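PDB 3CBW: YdhT protein from Bacillus subtilis, which hydrolyses internal beta-1,4-mannosidic linkages in mannan, galactomannan and glucomannan as a secreted family 26 glycoside hydrolase. Local coordinates for residues A150-S153 with K154-D157. The protein carries 3 engineered substitutions. Numbering follows the deposited sequence.
Sequences AMLS and KIAD
Four successive i to i+4 backbone hydrogen bonds tie Ala150-Ser153 to Lys154-Asp157, two consecutive turns of one alpha-helix. Ala156 N gives the shortest, 2.8 Å to Leu152 O; Ile155 N lies 3.0 Å from Met151 O in a nearly linear bond (168° at the hydrogen). Asp157 N reaches Ser153 O at 3.0 Å, whereas Lys154 N to Ala150 O is weak at 3.3 Å. On the more polar side of the helix, a water bridges the side chains of Ser153 and Asp157: it stands 2.7 Å from Ser153 OG and donates to Asp157 OD2 at 2.8 Å. The hydroxyl gets there because OG lies anti to its own N (chi1 -175°), while the other carboxylate oxygen, Asp157 OD1, forms a salt bridge with Arg215. The apolar side chains meet at one place, Leu152 CD2 lying 4.4 Å from Ile155 CD1. Ile155 carries CG1 beside its backbone N (chi1 -70°), which lays this branch back along the preceding turn, CD1 coming to 3.4 Å from Met151 O. Lys154 runs out fully extended, and its NZ hydrogen-bonds the carbonyls of Glu88 and Ile91 in a nearby loop. This is an amphipathic part of helix 143-163, between strands 108-114 and 169-172 in the chain of the TIM barrel; Leu152 and Ser153 touch Tyr210 of helix 194-214, Ile155 and Ala156 touch its Met211, and Ile155 also touches Leu115, just beyond strand 108-114.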
loop_
_atom_site.group_PDB
_atom_site.type_symbol
_atom_site.label_atom_id
_atom_site.label_comp_id
_atom_site.label_asym_id
_atom_site.label_seq_id
_atom_site.Cartn_x
_atom_site.Cartn_y
_atom_site.Cartn_z
ATOM N N ALA A 150 -4.356 15.092 14.686
ATOM C CA ALA A 150 -3.530 14.478 15.726
ATOM C C ALA A 150 -2.932 13.152 15.260
ATOM O O ALA A 150 -1.758 12.853 15.513
ATOM C CB ALA A 150 -4.325 14.283 17.013
ATOM N N MET A 151 -3.738 12.346 14.577
ATOM C CA MET A 151 -3.224 11.103 13.989
ATOM C C MET A 151 -2.190 11.390 12.904
ATOM O O MET A 151 -1.124 10.779 12.866
ATOM C CB MET A 151 -4.362 10.266 13.399
ATOM C CG MET A 151 -5.349 9.663 14.429
ATOM S SD MET A 151 -6.550 8.409 13.755
ATOM C CE MET A 151 -7.439 9.425 12.555
ATOM N N LEU A 152 -2.516 12.312 12.010
ATOM C CA LEU A 152 -1.609 12.615 10.911
ATOM C C LEU A 152 -0.270 13.127 11.433
ATOM O O LEU A 152 0.774 12.806 10.874
ATOM C CB LEU A 152 -2.230 13.624 9.945
ATOM C CG LEU A 152 -3.542 13.211 9.255
ATOM C CD1 LEU A 152 -3.964 14.267 8.248
ATOM C CD2 LEU A 152 -3.430 11.841 8.589
ATOM N N SER A 153 -0.293 13.930 12.495
ATOM C CA SER A 153 0.932 14.477 13.053
ATOM C C SER A 153 1.839 13.374 13.565
ATOM O O SER A 153 3.043 13.404 13.336
ATOM C CB SER A 153 0.613 15.459 14.175
ATOM O OG SER A 153 1.797 16.074 14.627
ATOM N N LYS A 154 1.264 12.391 14.255
ATOM C CA LYS A 154 2.063 11.301 14.791
ATOM C C LYS A 154 2.604 10.405 13.671
ATOM O O LYS A 154 3.739 9.947 13.729
ATOM C CB LYS A 154 1.253 10.497 15.812
ATOM C CG LYS A 154 2.102 9.581 16.658
ATOM C CD LYS A 154 1.293 8.910 17.753
ATOM C CE LYS A 154 2.174 7.961 18.530
ATOM N NZ LYS A 154 1.369 7.175 19.518
ATOM N N ILE A 155 1.779 10.162 12.656
ATOM C CA ILE A 155 2.197 9.418 11.465
ATOM C C ILE A 155 3.379 10.123 10.796
ATOM O O ILE A 155 4.397 9.493 10.483
ATOM C CB ILE A 155 1.015 9.238 10.473
ATOM C CG1 ILE A 155 -0.017 8.270 11.065
ATOM C CG2 ILE A 155 1.521 8.730 9.120
ATOM C CD1 ILE A 155 -1.395 8.420 10.459
ATOM N N ALA A 156 3.254 11.437 10.613
ATOM C CA ALA A 156 4.314 12.211 9.975
ATOM C C ALA A 156 5.601 12.176 10.785
ATOM O O ALA A 156 6.680 12.086 10.212
ATOM C CB ALA A 156 3.875 13.640 9.746
ATOM N N ASP A 157 5.496 12.216 12.116
ATOM C CA ASP A 157 6.690 12.106 12.965
ATOM C C ASP A 157 7.399 10.783 12.676
ATOM O O ASP A 157 8.624 10.726 12.591
ATOM C CB ASP A 157 6.329 12.170 14.452
ATOM C CG ASP A 157 5.848 13.546 14.909
ATOM O OD1 ASP A 157 5.947 14.544 14.168
ATOM O OD2 ASP A 157 5.364 13.613 16.065
HETATM O O HOH W 1 2.853 14.631 16.654
#